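Side-chain contacts in HepC.19480.a.B1 (Helicobacter pylori, PDB 6MTZ), which is of unknown function but probably acts as a phosphoesterase of the DHH family: residues 48-51 / 52-56; 116-120 / 121-125. All coordinates share one frame; numbering follows the deposited sequence.

Contact 1: residues 48-51 / 52-56; sequences ARIY and EILNA
Glu52 reaches back along its helix and forms a salt bridge with Arg49, three residues earlier. NH1 of Arg49 donates to OE1 of Glu52 at 2.6 Å. OE1 accepts on its syn lone pair, and it lies in the guanidinium plane. The planes of the two flat groups are 85° apart, and one nitrogen meets one oxygen. The side chains run side by side. A bend in the Arg49 chain (chi2 -57°) turns its end toward Glu52, whose chain is extended beyond CG. Arg49 NE donates to Asn39 O, and NH2 forms a salt bridge with Glu45, one turn earlier.

Tyr51 has its ring beside its own carbonyl carbon (chi1 176°), which lays it along the next turn, next to Asn55. The backbone beneath is regular helix: Asn55 N donates to Tyr51 O at 2.9 Å, and Glu52 N donates to Ala48 O at 2.9 Å. On the inward side, Ile50 CG2 packs against Leu54 CD1 at 4.0 Å. Ile50 and Leu54 also meet helix 76-85, while Ile53 rests on strands 10-15 and 35-39.

The helix is thus amphipathic, with its aliphatic side chains turned inward. All three guanidinium nitrogens of Arg49 have acceptors, which should fix its rotation. Its shared charge probably keeps Glu45 and Glu52 ionised and offsets their mutual repulsion.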
ATOM      1  N   ALA A  48      -0.412   4.636 -12.772  1.00 40.57           N
ATOM      2  CA  ALA A  48      -1.195   3.406 -12.724  1.00 45.10           C
ATOM      3  C   ALA A  48      -2.450   3.593 -11.886  1.00 34.71           C
ATOM      4  O   ALA A  48      -3.539   3.163 -12.283  1.00 50.42           O
ATOM      5  CB  ALA A  48      -0.354   2.256 -12.174  1.00 50.03           C
ATOM      6  N   ARG A  49      -2.324   4.249 -10.733  1.00 36.64           N
ATOM      7  CA  ARG A  49      -3.496   4.439  -9.889  1.00 36.58           C
ATOM      8  C   ARG A  49      -4.498   5.377 -10.547  1.00 42.92           C
ATOM      9  O   ARG A  49      -5.709   5.195 -10.387  1.00 36.75           O
ATOM     10  CB  ARG A  49      -3.090   4.952  -8.506  1.00 35.81           C
ATOM     11  CG  ARG A  49      -2.035   4.106  -7.741  1.00 38.22           C
ATOM     12  CD  ARG A  49      -2.438   2.638  -7.535  1.00 39.65           C
ATOM     13  NE  ARG A  49      -1.345   1.861  -6.946  1.00 36.42           N
ATOM     14  CZ  ARG A  49      -1.130   0.563  -7.166  1.00 42.91           C
ATOM     15  NH1 ARG A  49      -1.936  -0.122  -7.954  1.00 31.09           N
ATOM     16  NH2 ARG A  49      -0.101  -0.056  -6.593  1.00 35.79           N
ATOM     17  N   ILE A  50      -4.024   6.361 -11.318  1.00 38.69           N
ATOM     18  CA  ILE A  50      -4.962   7.260 -11.979  1.00 45.78           C
ATOM     19  C   ILE A  50      -5.740   6.502 -13.043  1.00 44.93           C
ATOM     20  O   ILE A  50      -6.955   6.684 -13.194  1.00 46.57           O
ATOM     21  CB  ILE A  50      -4.222   8.488 -12.547  1.00 47.79           C
ATOM     22  CG1 ILE A  50      -3.828   9.427 -11.403  1.00 39.89           C
ATOM     23  CG2 ILE A  50      -5.094   9.239 -13.530  1.00 45.06           C
ATOM     24  CD1 ILE A  50      -2.781  10.436 -11.770  1.00 44.79           C
ATOM     25  N   TYR A  51      -5.070   5.595 -13.752  1.00 42.23           N
ATOM     26  CA  TYR A  51      -5.765   4.744 -14.709  1.00 47.56           C
ATOM     27  C   TYR A  51      -6.782   3.855 -14.006  1.00 42.63           C
ATOM     28  O   TYR A  51      -7.926   3.727 -14.456  1.00 41.20           O
ATOM     29  CB  TYR A  51      -4.754   3.905 -15.493  1.00 53.73           C
ATOM     30  CG  TYR A  51      -5.381   2.918 -16.443  1.00 63.97           C
ATOM     31  CD1 TYR A  51      -5.714   3.290 -17.741  1.00 68.42           C
ATOM     32  CD2 TYR A  51      -5.639   1.606 -16.047  1.00 67.67           C
ATOM     33  CE1 TYR A  51      -6.291   2.382 -18.621  1.00 71.69           C
ATOM     34  CE2 TYR A  51      -6.216   0.695 -16.917  1.00 68.93           C
ATOM     35  CZ  TYR A  51      -6.538   1.088 -18.202  1.00 68.33           C
ATOM     36  OH  TYR A  51      -7.107   0.184 -19.071  1.00 73.81           O
ATOM     37  N   GLU A  52      -6.371   3.212 -12.910  1.00 45.93           N
ATOM     38  CA  GLU A  52      -7.283   2.379 -12.128  1.00 46.26           C
ATOM     39  C   GLU A  52      -8.525   3.147 -11.705  1.00 42.28           C
ATOM     40  O   GLU A  52      -9.642   2.622 -11.760  1.00 52.40           O
ATOM     41  CB  GLU A  52      -6.583   1.870 -10.871  1.00 50.04           C
ATOM     42  CG  GLU A  52      -5.823   0.594 -10.989  1.00 49.42           C
ATOM     43  CD  GLU A  52      -5.163   0.257  -9.660  1.00 56.07           C
ATOM     44  OE1 GLU A  52      -3.917   0.194  -9.613  1.00 63.79           O
ATOM     45  OE2 GLU A  52      -5.884   0.089  -8.657  1.00 45.57           O
ATOM     46  N   ILE A  53      -8.340   4.382 -11.236  1.00 42.03           N
ATOM     47  CA  ILE A  53      -9.456   5.175 -10.727  1.00 38.17           C
ATOM     48  C   ILE A  53     -10.412   5.545 -11.857  1.00 37.78           C
ATOM     49  O   ILE A  53     -11.632   5.376 -11.734  1.00 46.55           O
ATOM     50  CB  ILE A  53      -8.927   6.416  -9.983  1.00 43.01           C
ATOM     51  CG1 ILE A  53      -8.402   6.003  -8.606  1.00 36.76           C
ATOM     52  CG2 ILE A  53     -10.011   7.483  -9.856  1.00 45.27           C
ATOM     53  CD1 ILE A  53      -7.593   7.057  -7.895  1.00 29.96           C
ATOM     54  N   LEU A  54      -9.875   6.021 -12.986  1.00 45.12           N
ATOM     55  CA  LEU A  54     -10.732   6.379 -14.114  1.00 40.82           C
ATOM     56  C   LEU A  54     -11.438   5.151 -14.676  1.00 47.75           C
ATOM     57  O   LEU A  54     -12.587   5.236 -15.131  1.00 52.23           O
ATOM     58  CB  LEU A  54      -9.912   7.067 -15.206  1.00 49.58           C
ATOM     59  CG  LEU A  54      -9.289   8.427 -14.886  1.00 56.69           C
ATOM     60  CD1 LEU A  54      -8.273   8.815 -15.943  1.00 55.86           C
ATOM     61  CD2 LEU A  54     -10.361   9.476 -14.788  1.00 56.26           C
ATOM     62  N   ASN A  55     -10.765   3.999 -14.655  1.00 46.29           N
ATOM     63  CA  ASN A  55     -11.393   2.763 -15.111  1.00 46.09           C
ATOM     64  C   ASN A  55     -12.559   2.395 -14.207  1.00 46.99           C
ATOM     65  O   ASN A  55     -13.657   2.092 -14.684  1.00 47.12           O
ATOM     66  CB  ASN A  55     -10.359   1.637 -15.149  1.00 50.38           C
ATOM     67  CG  ASN A  55     -10.843   0.416 -15.897  1.00 65.98           C
ATOM     68  OD1 ASN A  55     -12.033   0.270 -16.183  1.00 76.38           O
ATOM     69  ND2 ASN A  55      -9.914  -0.478 -16.221  1.00 71.44           N
ATOM     70  N   ALA A  56     -12.338   2.428 -12.888  1.00 42.29           N
ATOM     71  CA  ALA A  56     -13.415   2.123 -11.952  1.00 49.07           C
ATOM     72  C   ALA A  56     -14.596   3.075 -12.128  1.00 55.36           C
ATOM     73  O   ALA A  56     -15.757   2.657 -12.041  1.00 51.24           O
ATOM     74  CB  ALA A  56     -12.893   2.172 -10.514  1.00 40.90           C
TER

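Contact 2: residues 116-120 / 121-125; sequences WYFLD and TNRCA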
ATOM      1  N   TRP A 116      -8.206  22.812 -10.204  1.00 36.52           N
ATOM      2  CA  TRP A 116      -8.419  21.735  -9.245  1.00 34.49           C
ATOM      3  C   TRP A 116      -7.141  21.316  -8.535  1.00 40.18           C
ATOM      4  O   TRP A 116      -7.204  20.451  -7.655  1.00 32.27           O
ATOM      5  CB  TRP A 116      -9.020  20.496  -9.934  1.00 31.57           C
ATOM      6  CG  TRP A 116      -8.293  20.076 -11.200  1.00 40.03           C
ATOM      7  CD1 TRP A 116      -8.603  20.440 -12.480  1.00 38.88           C
ATOM      8  CD2 TRP A 116      -7.145  19.219 -11.297  1.00 45.73           C
ATOM      9  NE1 TRP A 116      -7.721  19.869 -13.365  1.00 47.99           N
ATOM     10  CE2 TRP A 116      -6.819  19.110 -12.668  1.00 46.56           C
ATOM     11  CE3 TRP A 116      -6.364  18.530 -10.361  1.00 46.04           C
ATOM     12  CZ2 TRP A 116      -5.742  18.352 -13.122  1.00 44.46           C
ATOM     13  CZ3 TRP A 116      -5.293  17.775 -10.816  1.00 33.36           C
ATOM     14  CH2 TRP A 116      -4.997  17.687 -12.178  1.00 40.97           C
ATOM     15  N   TYR A 117      -5.992  21.886  -8.898  1.00 39.34           N
ATOM     16  CA  TYR A 117      -4.705  21.486  -8.333  1.00 40.13           C
ATOM     17  C   TYR A 117      -4.296  22.543  -7.309  1.00 38.33           C
ATOM     18  O   TYR A 117      -3.968  23.677  -7.675  1.00 39.13           O
ATOM     19  CB  TYR A 117      -3.676  21.331  -9.450  1.00 42.55           C
ATOM     20  CG  TYR A 117      -2.361  20.652  -9.110  1.00 42.99           C
ATOM     21  CD1 TYR A 117      -1.546  21.124  -8.086  1.00 42.83           C
ATOM     22  CD2 TYR A 117      -1.904  19.576  -9.865  1.00 41.59           C
ATOM     23  CE1 TYR A 117      -0.330  20.530  -7.803  1.00 45.04           C
ATOM     24  CE2 TYR A 117      -0.688  18.961  -9.578  1.00 46.63           C
ATOM     25  CZ  TYR A 117       0.093  19.447  -8.550  1.00 42.21           C
ATOM     26  OH  TYR A 117       1.305  18.865  -8.262  1.00 39.08           O
ATOM     27  N   PHE A 118      -4.339  22.177  -6.028  1.00 36.46           N
ATOM     28  CA  PHE A 118      -4.131  23.112  -4.928  1.00 42.54           C
ATOM     29  C   PHE A 118      -2.820  22.816  -4.209  1.00 34.90           C
ATOM     30  O   PHE A 118      -2.624  21.709  -3.693  1.00 34.79           O
ATOM     31  CB  PHE A 118      -5.294  23.067  -3.926  1.00 38.80           C
ATOM     32  CG  PHE A 118      -5.070  23.938  -2.721  1.00 32.05           C
ATOM     33  CD1 PHE A 118      -5.283  25.305  -2.791  1.00 49.23           C
ATOM     34  CD2 PHE A 118      -4.614  23.399  -1.536  1.00 37.58           C
ATOM     35  CE1 PHE A 118      -5.060  26.109  -1.696  1.00 45.47           C
ATOM     36  CE2 PHE A 118      -4.385  24.199  -0.443  1.00 37.00           C
ATOM     37  CZ  PHE A 118      -4.607  25.553  -0.522  1.00 35.18           C
ATOM     38  N   LEU A 119      -1.959  23.827  -4.119  1.00 33.53           N
ATOM     39  CA  LEU A 119      -0.649  23.712  -3.484  1.00 44.25           C
ATOM     40  C   LEU A 119      -0.546  24.704  -2.326  1.00 37.55           C
ATOM     41  O   LEU A 119      -0.737  25.907  -2.517  1.00 37.58           O
ATOM     42  CB  LEU A 119       0.461  23.958  -4.517  1.00 34.63           C
ATOM     43  CG  LEU A 119       1.896  24.043  -4.002  1.00 39.66           C
ATOM     44  CD1 LEU A 119       2.216  22.819  -3.180  1.00 41.47           C
ATOM     45  CD2 LEU A 119       2.875  24.164  -5.165  1.00 36.47           C
ATOM     46  N   ASP A 120      -0.257  24.200  -1.127  1.00 37.20           N
ATOM     47  CA  ASP A 120       0.117  25.049   0.005  1.00 38.28           C
ATOM     48  C   ASP A 120       1.330  24.419   0.675  1.00 42.87           C
ATOM     49  O   ASP A 120       1.216  23.372   1.319  1.00 29.91           O
ATOM     50  CB  ASP A 120      -1.043  25.212   0.994  1.00 46.62           C
ATOM     51  CG  ASP A 120      -0.674  26.068   2.210  1.00 47.84           C
ATOM     52  OD1 ASP A 120       0.465  26.584   2.283  1.00 45.29           O
ATOM     53  OD2 ASP A 120      -1.533  26.224   3.109  1.00 45.92           O
ATOM     54  N   THR A 121       2.492  25.059   0.538  1.00 37.20           N
ATOM     55  CA  THR A 121       3.735  24.478   1.037  1.00 35.05           C
ATOM     56  C   THR A 121       3.901  24.626   2.542  1.00 35.96           C
ATOM     57  O   THR A 121       4.873  24.102   3.097  1.00 36.19           O
ATOM     58  CB  THR A 121       4.943  25.118   0.337  1.00 44.65           C
ATOM     59  OG1 THR A 121       5.040  26.502   0.709  1.00 45.94           O
ATOM     60  CG2 THR A 121       4.806  25.015  -1.177  1.00 47.31           C
ATOM     61  N   ASN A 122       2.995  25.329   3.211  1.00 42.64           N
ATOM     62  CA  ASN A 122       3.140  25.622   4.629  1.00 48.30           C
ATOM     63  C   ASN A 122       2.436  24.621   5.542  1.00 40.86           C
ATOM     64  O   ASN A 122       2.518  24.766   6.767  1.00 41.40           O
ATOM     65  CB  ASN A 122       2.631  27.033   4.902  1.00 51.30           C
ATOM     66  CG  ASN A 122       3.452  28.077   4.183  1.00 59.72           C
ATOM     67  OD1 ASN A 122       4.684  28.022   4.196  1.00 59.95           O
ATOM     68  ND2 ASN A 122       2.781  29.014   3.524  1.00 50.42           N
ATOM     69  N   ARG A 123       1.749  23.626   4.989  1.00 30.90           N
ATOM     70  CA  ARG A 123       1.025  22.635   5.776  1.00 29.46           C
ATOM     71  C   ARG A 123       1.329  21.252   5.230  1.00 36.27           C
ATOM     72  O   ARG A 123       1.657  21.091   4.053  1.00 33.88           O
ATOM     73  CB  ARG A 123      -0.499  22.857   5.741  1.00 33.82           C
ATOM     74  CG  ARG A 123      -1.010  23.996   6.630  1.00 37.95           C
ATOM     75  CD  ARG A 123      -2.502  24.202   6.434  1.00 36.75           C
ATOM     76  NE  ARG A 123      -2.799  24.757   5.114  1.00 42.39           N
ATOM     77  CZ  ARG A 123      -3.993  24.707   4.527  1.00 39.63           C
ATOM     78  NH1 ARG A 123      -5.012  24.118   5.134  1.00 31.05           N
ATOM     79  NH2 ARG A 123      -4.165  25.240   3.322  1.00 41.69           N
ATOM     80  N   CYS A 124       1.207  20.252   6.091  1.00 27.15           N
ATOM     81  CA  CYS A 124       1.281  18.895   5.592  1.00 29.81           C
ATOM     82  C   CYS A 124       0.002  18.580   4.828  1.00 36.50           C
ATOM     83  O   CYS A 124      -1.028  19.252   4.980  1.00 34.30           O
ATOM     84  CB  CYS A 124       1.481  17.898   6.735  1.00 28.03           C
ATOM     85  SG  CYS A 124      -0.018  17.606   7.723  1.00 29.22           S
ATOM     86  N   ALA A 125       0.076  17.542   3.991  1.00 22.42           N
ATOM     87  CA  ALA A 125      -1.080  17.174   3.182  1.00 28.68           C
ATOM     88  C   ALA A 125      -2.259  16.766   4.053  1.00 35.54           C
ATOM     89  O   ALA A 125      -3.406  17.100   3.739  1.00 27.93           O
ATOM     90  CB  ALA A 125      -0.708  16.052   2.215  1.00 22.07           C
TER
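Asp120 and Arg123 form a salt bridge across the type I turn that runs from one to the other. Both donors meet one oxygen: Arg123 NE and Arg123 NH2 each lie 2.8 Å from Asp120 OD2. The grip is side-on, and OD2 lies in the guanidinium plane. NH2 uses the anti lone pair of OD2, whereas NE approaches from above the carboxylate plane, with the two planes 53° apart. A bend at chi3 (-70°) brings the guanidinium round to this oxygen.

The other oxygen, Asp120 OD1, accepts from Asn122 N at 3.0 Å, again from above the carboxylate plane. This bond closes an Asx turn inside the beta turn. The third Arg123 nitrogen, NH1, forms a salt bridge with Glu131. NH2 also lies at the edge of the Phe118 ring, 3.9 Å from Phe118 CZ. Past the turn, Cys124 N donates to Asn156 OD1 and Ala125 N to Asp20 OD2. The side chain of Cys124, at the N-cap, caps a backbone N at the start of the next helix.

The turn leads from strand 117-119 into helix 125-136. The strand is at one edge of the parallel sheet, hydrogen-bonded through its backbone to strand 95-102, and Cys124 packs on helix 145-159.

Both contacts are local, so neither closes a long loop. They follow in series along the chain and neither nest nor cross. Contact 1 comes first, within helix 43-59, which connects strand 35-39 to strand 64-70 in a beta-alpha-beta crossover past strand 10-15. The chain then passes through helix 76-85 and strand 95-102 before contact 2, where strand 117-119 turns into helix 125-136. Strands 35-39 and 117-119 are the two outermost strands of the same parallel sheet. Contact 1 therefore belongs to the crossover that leaves one edge, and contact 2 to the turn that leaves the other. Their centres are about 23 Å apart and they do not touch.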